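Oligopeptide-binding protein AppA (Bacillus subtilis, PDB 1XOC) serves as the peptide-binding component of an oligopeptide permease that can replace the OPP system in sporulation and competence, and is here bound to a nonapeptide. Local coordinates at residues L34-S37 against L38-T41; E332-A335 against K336-A340; V396-S399 against A400-Q404; P425-Y428 against D429-S433; K458-D462 against R463-S467. All blocks are in the same frame, centred on the assembly; numbering follows the deposited sequence. Where two conformers were deposited one is given.

All five contacts are local, each within one continuous piece of chain, and they follow in series without nesting or crossing. Contact 1 closes a turn in the loop between strand 23-28 and helix 43-52. Contact 2 is a pair of turns of helix 332-341, remote from the rest. Contact 3 starts helix 398-405 straight after strand 390-396, and its V402 packs on T41 of contact 1. Contact 4 leads out of the loop after strand 414-420 into helix 428-431. Contact 5 turns the chain from helix 448-457 into helix 463-480. Contacts 4 and 5 touch, with centres about 15 Å apart. Contacts 1, 3 and 4 each reach the bound peptide.

Contact 1 (L34-S37 against L38-T41); sequences LFNS and LYST
N36 holds the tight part of this turn with two oxygens. Its backbone O accepts from two amides. S40 N lies 3.1 Å from N36 O and nearly in line with its C=O bond. Y39 N lies 3.0 Å from the same O but well above the carbonyl plane. The side chain adds a third bond, from L38 N to N36 OD1 at 3.1 Å. The N36 side chain leaves with CG anti to the backbone N (chi1 -169°), and this swings the amide forward over the turn. At the edge of the Y39 ring, N36 CG lies 3.8 Å from Y39 CD1, with the amide and ring planes 78° apart. L34 closes another side. Its CD1 packs on CB of Y39 at 3.9 Å, and its CD2 on S40. The looser side is watered: one water donates to S37 O at 2.7 Å and also to S40 O. Outside the turn, N36 ND2 hydrogen-bonds to N178 OD1, and E49 accepts from both N36 N and S40 OG. With an alanine here, L38 N would probably lose its acceptor and N178 its amide partner, and the turn would be held by the backbone bonds of N36 O. T41, next along, makes backbone bonds to the bound peptide. The side-chain bond to the second amide along is that of an Asx turn, here in a buried loop at the peptide site.

Contact 2 (E332-A335 against K336-A340); sequences EKKA and KQMLA
E332 and K336, one helical turn apart, lie side by side and point the same way. They meet in a salt bridge, with E332 OE1 3.1 Å from K336 NZ. The lysine comes to the anti side of OE1, 29° out of the carboxylate plane. K336 sets out beside its own backbone N (chi1 -73°) and then runs fully extended. This carries K336 CG past E332 O, at 3.5 Å, on the way to the carboxylate. The second pair, K334 and M338, crosses at a slant. M338 SD approaches the K334 stem, 4.0 Å from K334 CG. Nearer the backbone, M338 CG rests 3.2 Å from K334 O. The i to i+4 backbone bonds of helix 332-341 underlie these pairs. M338 N bonds to K334 O at 2.9 Å, and L339 N to A335 O at 3.0 Å. M338 and L339 turn to the protein and pack on helix 281-289. E332 and K336 both also touch I387. The charged ends of K333 and K334 lie on the exposed side. The E332 carboxylate sits in the first turn of the helix, where a negative charge probably suits the helix dipole. The ion pair ties this first turn to the next on the more exposed side of the helix, while M338 and L339 anchor the other side to helix 281-289.

Contact 3 (V396-S399 against A400-Q404); sequences VEWS and ALVEQ
The N-cap of helix 398-405 is E397, which grips the amides of S399 and A400, the second and third residues of the helix, with both carboxylate oxygens. E397 OE2 accepts from A400 N at 3.0 Å, met from above the carboxylate plane. E397 OE1 takes S399 N in a similar way at 2.9 Å. The hydroxyl of S399 gives a third bond, to the syn lone pair of E397 OE2 at 2.6 Å. A bend at chi2 (-87°) folds the glutamate back over these donors. Exchanging E397 for a leucine would probably leave the amides of S399 and A400 without their side-chain acceptors and set the S399 hydroxyl free to turn. One turn on, V402 lays its CG2 over one face of the W398 ring, 3.8 Å from the centroid of the six-membered ring. This is a CH-pi contact from nearly overhead, 19° off the normal. On the strand side, V396 CG2 packs on L401 CB at 3.6 Å, the two side chains crossing at about a right angle. It also lies against the amide end of Q404, whose OE1 bonds to K365. W398 NE1 bonds to D42. The chemistry is split. The negative cap meets the amide end of the helix, where it is probably favoured. The V402 methyl covers one face of the indole, and W398 packs on the backbone of the bound peptide.

Contact 4 (P425-Y428 against D429-S433); sequences PDQY and DIFHS
Y428 and H432 press together one turn apart. H432 CB sits over one face of the Y428 ring, a CH-pi contact 3.9 Å from the centroid and 21° off the normal. Y428 CE1 in turn comes over one face of the imidazole, 3.4 Å from H432 ND1. The two ring planes are 31° apart. Q427 and F431 point the same way, and Q427 NE2 comes to the edge of the F431 ring, 3.4 Å from F431 CE2. Backbone bonds tie both pairs. H432 N bonds to Y428 O at 3.1 Å. Q427 O accepts from F431 N at 2.9 Å, almost in line with its C=O, and from I430 N, which lies well above the carbonyl plane. Short helix 428-431 starts here, and its entry is capped. D426 OD2 accepts from Y428 N at 2.9 Å, an Asx turn leading into the helix. Its CG, anti to the backbone N (chi1 -179°), carries the carboxylate there. Farther out, Y428 OH bonds to E124 and S434, while K458 makes a cation-pi contact with the Y428 ring and a salt bridge to D426. Helix 448-457 touches Q427, F431 and H432, and I430 packs on the bound peptide.

Contact 5 (K458-D462 against R463-S467); sequences KSISD and RKQYS
D462 OD2 is gripped by two amides of the first turn of helix 463-480. Q465 N binds its anti lone pair at 3.1 Å, with a fairly straight N-H at 157°. K464 N is closer to D462 OD2, at 2.7 Å, but its bond is bent and weak. D462 is thus the N-cap residue. An anti first torsion (chi1 -178°) brings OD2 to the amides of K464 and Q465. The positive end of the helix dipole probably favours the negative charge there. The backbone joins in: Y466 N bonds to D462 O at 3.0 Å. I460 supplies the apolar part. Its CG2 branch sits 3.5 Å from Q465 CB and 3.4 Å from Y466 N, and the side chains of I460 and Q465 meet obliquely. The Q465 side chain runs past D462, its amide carbon CD 3.8 Å from D462 CB. Much of this lies at the surface, but Y466 turns inward. Y466 OH bonds to P425 O, its ring meets that of Y470, and R463 makes a cation-pi contact with W317. The turn links the end of helix 448-457 to the start of helix 463-480, with Y466 fastening the latter to the loop after strand 414-420.

Contact 1 (L34-S37 against L38-T41)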
loop_
_atom_site.group_PDB
_atom_site.type_symbol
_atom_site.label_atom_id
_atom_site.label_comp_id
_atom_site.label_asym_id
_atom_site.label_seq_id
_atom_site.Cartn_x
_atom_site.Cartn_y
_atom_site.Cartn_z
ATOM N N LEU A 34 8.602 8.841 -6.267
ATOM C CA LEU A 34 9.664 8.379 -7.124
ATOM C C LEU A 34 9.322 7.000 -7.684
ATOM O O LEU A 34 8.416 6.366 -7.210
ATOM C CB LEU A 34 10.986 8.339 -6.356
ATOM C CG LEU A 34 11.330 7.178 -5.421
ATOM C CD1 LEU A 34 12.709 7.214 -4.873
ATOM C CD2 LEU A 34 10.358 6.932 -4.343
ATOM N N PHE A 35 10.069 6.551 -8.684
ATOM C CA PHE A 35 9.764 5.301 -9.371
ATOM C C PHE A 35 10.921 4.344 -9.209
ATOM O O PHE A 35 11.805 4.268 -10.029
ATOM C CB PHE A 35 9.486 5.556 -10.849
ATOM C CG PHE A 35 8.639 6.767 -11.098
ATOM C CD1 PHE A 35 9.086 7.783 -11.897
ATOM C CD2 PHE A 35 7.410 6.887 -10.515
ATOM C CE1 PHE A 35 8.312 8.879 -12.117
ATOM C CE2 PHE A 35 6.647 7.987 -10.733
ATOM C CZ PHE A 35 7.109 8.984 -11.538
ATOM N N ASN A 36 10.878 3.629 -8.107
ATOM C CA ASN A 36 11.918 2.682 -7.749
ATOM C C ASN A 36 11.439 1.828 -6.579
ATOM O O ASN A 36 11.261 2.299 -5.486
ATOM C CB ASN A 36 13.212 3.404 -7.366
ATOM C CG ASN A 36 14.399 2.471 -7.250
ATOM O OD1 ASN A 36 14.245 1.308 -6.823
ATOM N ND2 ASN A 36 15.598 2.953 -7.630
ATOM N N SER A 37 11.153 0.553 -6.836
ATOM C CA SER A 37 10.538 -0.282 -5.831
ATOM C C SER A 37 11.391 -0.486 -4.567
ATOM O O SER A 37 10.862 -0.864 -3.516
ATOM C CB SER A 37 10.156 -1.611 -6.443
ATOM O OG SER A 37 11.307 -2.349 -6.719
ATOM N N LEU A 38 12.696 -0.233 -4.657
ATOM C CA LEU A 38 13.567 -0.372 -3.489
ATOM C C LEU A 38 13.371 0.769 -2.474
ATOM O O LEU A 38 13.809 0.655 -1.326
ATOM C CB LEU A 38 15.033 -0.484 -3.903
ATOM C CG LEU A 38 15.392 -1.622 -4.868
ATOM C CD1 LEU A 38 16.842 -1.494 -5.337
ATOM C CD2 LEU A 38 15.116 -2.924 -4.157
ATOM N N TYR A 39 12.729 1.880 -2.864
ATOM C CA TYR A 39 12.573 3.025 -2.018
ATOM C C TYR A 39 11.143 3.484 -1.785
ATOM O O TYR A 39 10.855 4.059 -0.742
ATOM C CB TYR A 39 13.408 4.186 -2.590
ATOM C CG TYR A 39 14.878 3.813 -2.621
ATOM C CD1 TYR A 39 15.509 3.429 -3.795
ATOM C CD2 TYR A 39 15.618 3.774 -1.453
ATOM C CE1 TYR A 39 16.855 3.043 -3.781
ATOM C CE2 TYR A 39 16.939 3.401 -1.435
ATOM C CZ TYR A 39 17.563 3.021 -2.604
ATOM O OH TYR A 39 18.910 2.649 -2.538
ATOM N N SER A 40 10.267 3.313 -2.750
ATOM C CA SER A 40 8.916 3.773 -2.597
ATOM C C SER A 40 8.154 3.011 -1.525
ATOM O O SER A 40 8.378 1.808 -1.327
ATOM C CB SER A 40 8.161 3.740 -3.909
ATOM O OG SER A 40 8.073 2.425 -4.404
ATOM N N THR A 41 7.239 3.717 -0.862
ATOM C CA THR A 41 6.382 3.082 0.148
ATOM C C THR A 41 4.888 3.269 -0.135
ATOM O O THR A 41 4.065 2.791 0.651
ATOM C CB THR A 41 6.715 3.504 1.591
ATOM O OG1 THR A 41 6.550 4.927 1.712
ATOM C CG2 THR A 41 8.159 3.150 1.982
HETATM O O HOH W 1 8.154 -0.590 -3.208
#

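Contact 2 (E332-A335 against K336-A340)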
loop_
_atom_site.group_PDB
_atom_site.type_symbol
_atom_site.label_atom_id
_atom_site.label_comp_id
_atom_site.label_asym_id
_atom_site.label_seq_id
_atom_site.Cartn_x
_atom_site.Cartn_y
_atom_site.Cartn_z
ATOM N N GLU A 332 -19.975 4.760 24.689
ATOM C CA GLU A 332 -19.413 6.025 25.161
ATOM C C GLU A 332 -19.113 6.027 26.672
ATOM O O GLU A 332 -18.041 6.479 27.096
ATOM C CB GLU A 332 -20.355 7.171 24.824
ATOM C CG GLU A 332 -19.792 8.558 25.116
ATOM C CD GLU A 332 -20.857 9.625 25.120
ATOM O OE1 GLU A 332 -21.228 10.074 26.224
ATOM O OE2 GLU A 332 -21.346 10.013 24.034
ATOM N N LYS A 333 -20.036 5.523 27.482
ATOM C CA LYS A 333 -19.805 5.542 28.939
ATOM C C LYS A 333 -18.692 4.569 29.361
ATOM O O LYS A 333 -17.939 4.853 30.284
ATOM C CB LYS A 333 -21.090 5.378 29.761
ATOM C CG LYS A 333 -22.052 4.237 29.412
ATOM C CD LYS A 333 -23.515 4.731 29.567
ATOM C CE LYS A 333 -24.546 3.616 29.832
ATOM N NZ LYS A 333 -25.926 4.165 30.106
ATOM N N LYS A 334 -18.554 3.455 28.657
ATOM C CA LYS A 334 -17.452 2.554 28.930
ATOM C C LYS A 334 -16.116 3.213 28.600
ATOM O O LYS A 334 -15.162 3.046 29.345
ATOM C CB LYS A 334 -17.591 1.242 28.161
ATOM C CG LYS A 334 -16.608 0.185 28.612
ATOM C CD LYS A 334 -16.786 -1.079 27.825
ATOM C CE LYS A 334 -15.720 -2.080 28.179
ATOM N NZ LYS A 334 -15.784 -2.378 29.628
ATOM N N ALA A 335 -16.028 3.928 27.471
ATOM C CA ALA A 335 -14.790 4.636 27.131
ATOM C C ALA A 335 -14.383 5.643 28.208
ATOM O O ALA A 335 -13.210 5.761 28.540
ATOM C CB ALA A 335 -14.932 5.338 25.808
ATOM N N LYS A 336 -15.366 6.380 28.717
ATOM C CA LYS A 336 -15.161 7.341 29.808
ATOM C C LYS A 336 -14.572 6.658 31.036
ATOM O O LYS A 336 -13.621 7.160 31.648
ATOM C CB LYS A 336 -16.480 8.027 30.184
ATOM C CG LYS A 336 -16.965 9.038 29.166
ATOM C CD LYS A 336 -18.291 9.656 29.569
ATOM C CE LYS A 336 -18.758 10.687 28.550
ATOM N NZ LYS A 336 -20.078 11.289 28.856
ATOM N N GLN A 337 -15.146 5.507 31.377
ATOM C CA GLN A 337 -14.733 4.735 32.550
ATOM C C GLN A 337 -13.328 4.188 32.366
ATOM O O GLN A 337 -12.497 4.272 33.256
ATOM C CB GLN A 337 -15.732 3.598 32.795
ATOM C CG GLN A 337 -15.418 2.655 33.957
ATOM C CD GLN A 337 -15.308 3.340 35.305
ATOM O OE1 GLN A 337 -15.922 4.385 35.539
ATOM N NE2 GLN A 337 -14.541 2.733 36.221
ATOM N N MET A 338 -13.061 3.639 31.183
ATOM C CA MET A 338 -11.734 3.120 30.859
ATOM C C MET A 338 -10.662 4.201 30.963
ATOM O O MET A 338 -9.573 3.946 31.470
ATOM C CB MET A 338 -11.722 2.513 29.452
ATOM C CG MET A 338 -12.508 1.223 29.334
ATOM S SD MET A 338 -12.735 0.776 27.605
ATOM C CE MET A 338 -11.139 0.084 27.248
ATOM N N LEU A 339 -10.967 5.409 30.487
ATOM C CA LEU A 339 -10.019 6.518 30.559
ATOM C C LEU A 339 -9.781 6.964 32.004
ATOM O O LEU A 339 -8.653 7.291 32.374
ATOM C CB LEU A 339 -10.493 7.694 29.709
ATOM C CG LEU A 339 -10.358 7.431 28.211
ATOM C CD1 LEU A 339 -11.149 8.441 27.433
ATOM C CD2 LEU A 339 -8.898 7.452 27.797
ATOM N N ALA A 340 -10.847 6.971 32.802
ATOM C CA ALA A 340 -10.753 7.281 34.232
ATOM C C ALA A 340 -9.880 6.251 34.934
ATOM O O ALA A 340 -8.976 6.609 35.692
ATOM C CB ALA A 340 -12.140 7.329 34.851
#

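Contact 3 (V396-S399 against A400-Q404)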
loop_
_atom_site.group_PDB
_atom_site.type_symbol
_atom_site.label_atom_id
_atom_site.label_comp_id
_atom_site.label_asym_id
_atom_site.label_seq_id
_atom_site.Cartn_x
_atom_site.Cartn_y
_atom_site.Cartn_z
ATOM N N VAL A 396 -3.005 17.067 4.807
ATOM C CA VAL A 396 -1.693 17.272 4.235
ATOM C C VAL A 396 -1.558 16.564 2.896
ATOM O O VAL A 396 -2.153 15.512 2.646
ATOM C CB VAL A 396 -0.495 17.042 5.282
ATOM C CG1 VAL A 396 -0.940 16.679 6.748
ATOM C CG2 VAL A 396 0.671 16.302 4.744
ATOM N N GLU A 397 -0.800 17.192 2.013
ATOM C CA GLU A 397 -0.629 16.701 0.661
ATOM C C GLU A 397 0.031 15.335 0.725
ATOM O O GLU A 397 0.893 15.102 1.562
ATOM C CB GLU A 397 0.265 17.686 -0.112
ATOM C CG GLU A 397 0.478 17.317 -1.575
ATOM C CD GLU A 397 1.649 16.363 -1.810
ATOM O OE1 GLU A 397 1.539 15.483 -2.710
ATOM O OE2 GLU A 397 2.676 16.509 -1.103
ATOM N N TRP A 398 -0.397 14.439 -0.154
ATOM C CA TRP A 398 -0.029 13.013 -0.092
ATOM C C TRP A 398 1.462 12.745 0.013
ATOM O O TRP A 398 1.889 12.090 0.943
ATOM C CB TRP A 398 -0.555 12.310 -1.330
ATOM C CG TRP A 398 -0.221 10.853 -1.405
ATOM C CD1 TRP A 398 0.556 10.243 -2.342
ATOM C CD2 TRP A 398 -0.613 9.842 -0.475
ATOM N NE1 TRP A 398 0.639 8.877 -2.072
ATOM C CE2 TRP A 398 -0.069 8.612 -0.927
ATOM C CE3 TRP A 398 -1.398 9.837 0.673
ATOM C CZ2 TRP A 398 -0.274 7.418 -0.244
ATOM C CZ3 TRP A 398 -1.617 8.641 1.333
ATOM C CH2 TRP A 398 -1.051 7.458 0.884
ATOM N N SER A 399 2.260 13.271 -0.917
ATOM C CA SER A 399 3.698 12.989 -0.914
ATOM C C SER A 399 4.335 13.459 0.385
ATOM O O SER A 399 5.202 12.800 0.947
ATOM C CB SER A 399 4.402 13.564 -2.146
ATOM O OG SER A 399 4.552 14.976 -2.039
ATOM N N ALA A 400 3.920 14.630 0.872
ATOM C CA ALA A 400 4.433 15.125 2.121
ATOM C C ALA A 400 4.037 14.288 3.313
ATOM O O ALA A 400 4.839 14.096 4.207
ATOM C CB ALA A 400 3.971 16.541 2.322
ATOM N N LEU A 401 2.786 13.836 3.363
ATOM C CA LEU A 401 2.320 13.016 4.458
ATOM C C LEU A 401 3.066 11.655 4.489
ATOM O O LEU A 401 3.444 11.202 5.549
ATOM C CB LEU A 401 0.825 12.740 4.304
ATOM C CG LEU A 401 0.183 12.060 5.482
ATOM C CD1 LEU A 401 0.467 12.779 6.759
ATOM C CD2 LEU A 401 -1.337 11.915 5.271
ATOM N N VAL A 402 3.322 11.068 3.318
ATOM C CA VAL A 402 4.117 9.866 3.228
ATOM C C VAL A 402 5.497 10.105 3.800
ATOM O O VAL A 402 6.024 9.250 4.501
ATOM C CB VAL A 402 4.213 9.386 1.754
ATOM C CG1 VAL A 402 5.238 8.252 1.589
ATOM C CG2 VAL A 402 2.852 8.935 1.236
ATOM N N GLU A 403 6.093 11.249 3.502
ATOM C CA GLU A 403 7.415 11.562 4.006
ATOM C C GLU A 403 7.397 11.735 5.515
ATOM O O GLU A 403 8.298 11.295 6.207
ATOM C CB GLU A 403 7.964 12.797 3.295
ATOM C CG GLU A 403 9.341 13.216 3.773
ATOM C CD GLU A 403 9.939 14.292 2.911
ATOM O OE1 GLU A 403 11.087 14.707 3.206
ATOM O OE2 GLU A 403 9.277 14.716 1.928
ATOM N N GLN A 404 6.350 12.363 6.016
ATOM C CA GLN A 404 6.190 12.618 7.441
ATOM C C GLN A 404 6.008 11.334 8.258
ATOM O O GLN A 404 6.567 11.216 9.356
ATOM C CB GLN A 404 4.981 13.523 7.657
ATOM C CG GLN A 404 5.265 14.971 7.368
ATOM C CD GLN A 404 4.036 15.844 7.219
ATOM O OE1 GLN A 404 2.963 15.555 7.730
ATOM N NE2 GLN A 404 4.210 16.950 6.523
#

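Contact 4 (P425-Y428 against D429-S433)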
loop_
_atom_site.group_PDB
_atom_site.type_symbol
_atom_site.label_atom_id
_atom_site.label_comp_id
_atom_site.label_asym_id
_atom_site.label_seq_id
_atom_site.Cartn_x
_atom_site.Cartn_y
_atom_site.Cartn_z
ATOM N N PRO A 425 -0.078 -12.948 2.906
ATOM C CA PRO A 425 -0.476 -12.422 4.207
ATOM C C PRO A 425 0.599 -12.650 5.269
ATOM O O PRO A 425 0.835 -13.784 5.669
ATOM C CB PRO A 425 -1.753 -13.215 4.506
ATOM C CG PRO A 425 -1.510 -14.523 3.863
ATOM C CD PRO A 425 -0.776 -14.205 2.588
ATOM N N ASP A 426 1.261 -11.574 5.693
ATOM C CA ASP A 426 2.282 -11.637 6.760
ATOM C C ASP A 426 2.378 -10.218 7.381
ATOM O O ASP A 426 2.769 -9.228 6.703
ATOM C CB ASP A 426 3.649 -12.161 6.234
ATOM C CG ASP A 426 4.740 -12.268 7.345
ATOM O OD1 ASP A 426 5.862 -12.832 7.102
ATOM O OD2 ASP A 426 4.471 -11.820 8.483
ATOM N N GLN A 427 2.000 -10.145 8.662
ATOM C CA GLN A 427 1.889 -8.911 9.441
ATOM C C GLN A 427 3.227 -8.413 9.977
ATOM O O GLN A 427 3.291 -7.338 10.561
ATOM C CB GLN A 427 0.986 -9.157 10.654
ATOM C CG GLN A 427 -0.415 -9.636 10.335
ATOM C CD GLN A 427 -1.095 -8.764 9.368
ATOM O OE1 GLN A 427 -1.627 -9.237 8.348
ATOM N NE2 GLN A 427 -1.066 -7.461 9.635
ATOM N N TYR A 428 4.271 -9.211 9.819
ATOM C CA TYR A 428 5.607 -8.880 10.310
ATOM C C TYR A 428 6.054 -7.488 9.813
ATOM O O TYR A 428 6.603 -6.705 10.576
ATOM C CB TYR A 428 6.581 -9.959 9.852
ATOM C CG TYR A 428 8.018 -9.756 10.234
ATOM C CD1 TYR A 428 8.576 -10.387 11.336
ATOM C CD2 TYR A 428 8.848 -8.966 9.442
ATOM C CE1 TYR A 428 9.917 -10.212 11.648
ATOM C CE2 TYR A 428 10.177 -8.792 9.750
ATOM C CZ TYR A 428 10.700 -9.402 10.855
ATOM O OH TYR A 428 12.041 -9.228 11.144
ATOM N N ASP A 429 5.826 -7.192 8.531
ATOM C CA ASP A 429 6.345 -5.969 7.924
ATOM C C ASP A 429 5.804 -4.726 8.610
ATOM O O ASP A 429 6.476 -3.699 8.651
ATOM C CB ASP A 429 6.019 -5.912 6.406
ATOM C CG ASP A 429 6.851 -6.880 5.571
ATOM O OD1 ASP A 429 7.781 -7.511 6.121
ATOM O OD2 ASP A 429 6.596 -7.005 4.322
ATOM N N ILE A 430 4.587 -4.819 9.128
ATOM C CA ILE A 430 3.874 -3.675 9.682
ATOM C C ILE A 430 3.894 -3.628 11.216
ATOM O O ILE A 430 3.928 -2.546 11.785
ATOM C CB ILE A 430 2.403 -3.670 9.153
ATOM C CG1 ILE A 430 2.405 -3.418 7.624
ATOM C CG2 ILE A 430 1.572 -2.634 9.866
ATOM C CD1 ILE A 430 1.013 -3.590 6.974
ATOM N N PHE A 431 3.878 -4.775 11.875
ATOM C CA PHE A 431 3.711 -4.835 13.345
ATOM C C PHE A 431 4.867 -5.404 14.160
ATOM O O PHE A 431 4.885 -5.271 15.398
ATOM C CB PHE A 431 2.423 -5.576 13.702
ATOM C CG PHE A 431 1.157 -4.901 13.204
ATOM C CD1 PHE A 431 0.750 -3.677 13.710
ATOM C CD2 PHE A 431 0.382 -5.491 12.222
ATOM C CE1 PHE A 431 -0.420 -3.070 13.241
ATOM C CE2 PHE A 431 -0.777 -4.863 11.748
ATOM C CZ PHE A 431 -1.171 -3.661 12.293
ATOM N N HIS A 432 5.832 -6.069 13.532
ATOM C CA HIS A 432 6.995 -6.535 14.299
ATOM C C HIS A 432 7.845 -5.319 14.747
ATOM O O HIS A 432 8.070 -4.397 13.985
ATOM C CB HIS A 432 7.809 -7.536 13.492
ATOM C CG HIS A 432 8.812 -8.271 14.313
ATOM N ND1 HIS A 432 8.617 -9.561 14.768
ATOM C CD2 HIS A 432 10.032 -7.905 14.753
ATOM C CE1 HIS A 432 9.672 -9.941 15.459
ATOM N NE2 HIS A 432 10.543 -8.953 15.479
ATOM N N SER A 433 8.282 -5.300 16.000
ATOM C CA SER A 433 9.002 -4.134 16.534
ATOM C C SER A 433 10.339 -3.845 15.857
ATOM O O SER A 433 10.863 -2.730 15.941
ATOM C CB SER A 433 9.215 -4.287 18.039
ATOM O OG SER A 433 10.068 -5.351 18.344
#

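Contact 5 (K458-D462 against R463-S467)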
loop_
_atom_site.group_PDB
_atom_site.type_symbol
_atom_site.label_atom_id
_atom_site.label_comp_id
_atom_site.label_asym_id
_atom_site.label_seq_id
_atom_site.Cartn_x
_atom_site.Cartn_y
_atom_site.Cartn_z
ATOM N N LYS A 458 7.056 -17.517 10.126
ATOM C CA LYS A 458 7.747 -17.533 8.835
ATOM C C LYS A 458 8.241 -18.897 8.425
ATOM O O LYS A 458 8.440 -19.128 7.245
ATOM C CB LYS A 458 8.955 -16.593 8.830
ATOM C CG LYS A 458 8.590 -15.142 8.926
ATOM C CD LYS A 458 9.814 -14.259 8.937
ATOM C CE LYS A 458 9.419 -12.781 8.853
ATOM N NZ LYS A 458 8.794 -12.416 7.528
ATOM N N SER A 459 8.470 -19.783 9.394
ATOM C CA SER A 459 9.044 -21.091 9.118
ATOM C C SER A 459 7.980 -22.165 8.843
ATOM O O SER A 459 8.322 -23.303 8.494
ATOM C CB SER A 459 9.926 -21.527 10.291
ATOM O OG SER A 459 9.162 -21.627 11.476
ATOM N N ILE A 460 6.705 -21.797 9.000
ATOM C CA ILE A 460 5.587 -22.727 8.839
ATOM C C ILE A 460 5.177 -22.795 7.375
ATOM O O ILE A 460 4.693 -21.815 6.813
ATOM C CB ILE A 460 4.378 -22.289 9.676
ATOM C CG1 ILE A 460 4.742 -22.259 11.163
ATOM C CG2 ILE A 460 3.194 -23.212 9.432
ATOM C CD1 ILE A 460 3.753 -21.515 12.019
ATOM N N SER A 461 5.358 -23.962 6.773
ATOM C CA SER A 461 5.182 -24.134 5.335
ATOM C C SER A 461 3.713 -24.360 4.949
ATOM O O SER A 461 3.180 -23.657 4.088
ATOM C CB SER A 461 6.042 -25.299 4.840
ATOM O OG SER A 461 6.533 -25.037 3.536
ATOM N N ASP A 462 3.065 -25.333 5.583
ATOM C CA ASP A 462 1.658 -25.624 5.303
ATOM C C ASP A 462 0.769 -24.414 5.626
ATOM O O ASP A 462 0.921 -23.786 6.679
ATOM C CB ASP A 462 1.212 -26.861 6.092
ATOM C CG ASP A 462 -0.222 -27.247 5.806
ATOM O OD1 ASP A 462 -0.457 -28.173 5.004
ATOM O OD2 ASP A 462 -1.124 -26.609 6.372
ATOM N N ARG A 463 -0.152 -24.089 4.716
ATOM C CA ARG A 463 -1.043 -22.925 4.884
ATOM C C ARG A 463 -2.031 -23.077 6.037
ATOM O O ARG A 463 -2.339 -22.095 6.702
ATOM C CB ARG A 463 -1.819 -22.620 3.598
ATOM C CG ARG A 463 -0.927 -22.248 2.444
ATOM C CD ARG A 463 -1.684 -21.642 1.277
ATOM N NE ARG A 463 -0.806 -20.764 0.503
ATOM C CZ ARG A 463 -1.191 -20.035 -0.544
ATOM N NH1 ARG A 463 -2.453 -20.074 -0.979
ATOM N NH2 ARG A 463 -0.301 -19.264 -1.167
ATOM N N LYS A 464 -2.533 -24.290 6.268
ATOM C CA LYS A 464 -3.462 -24.523 7.371
ATOM C C LYS A 464 -2.782 -24.295 8.713
ATOM O O LYS A 464 -3.358 -23.677 9.600
ATOM C CB LYS A 464 -4.056 -25.931 7.317
ATOM C CG LYS A 464 -4.940 -26.189 6.107
ATOM C CD LYS A 464 -6.188 -25.305 6.121
ATOM C CE LYS A 464 -7.255 -25.810 5.146
ATOM N NZ LYS A 464 -8.387 -24.842 5.023
ATOM N N GLN A 465 -1.557 -24.783 8.851
ATOM C CA GLN A 465 -0.781 -24.583 10.076
ATOM C C GLN A 465 -0.453 -23.107 10.252
ATOM O O GLN A 465 -0.527 -22.574 11.362
ATOM C CB GLN A 465 0.507 -25.404 10.034
ATOM C CG GLN A 465 0.280 -26.911 9.993
ATOM C CD GLN A 465 1.554 -27.719 9.750
ATOM O OE1 GLN A 465 1.503 -28.948 9.655
ATOM N NE2 GLN A 465 2.698 -27.033 9.647
ATOM N N TYR A 466 -0.093 -22.458 9.146
ATOM C CA TYR A 466 0.187 -21.023 9.130
ATOM C C TYR A 466 -1.026 -20.206 9.589
ATOM O O TYR A 466 -0.920 -19.376 10.485
ATOM C CB TYR A 466 0.582 -20.600 7.720
ATOM C CG TYR A 466 1.074 -19.178 7.576
ATOM C CD1 TYR A 466 2.388 -18.847 7.873
ATOM C CD2 TYR A 466 0.246 -18.183 7.080
ATOM C CE1 TYR A 466 2.864 -17.546 7.704
ATOM C CE2 TYR A 466 0.711 -16.882 6.923
ATOM C CZ TYR A 466 2.012 -16.576 7.236
ATOM O OH TYR A 466 2.506 -15.298 7.069
ATOM N N SER A 467 -2.173 -20.443 8.964
ATOM C CA SER A 467 -3.398 -19.740 9.308
ATOM C C SER A 467 -3.803 -20.012 10.759
ATOM O O SER A 467 -4.349 -19.152 11.434
ATOM C CB SER A 467 -4.529 -20.160 8.352
ATOM O OG SER A 467 -4.214 -19.825 7.011
#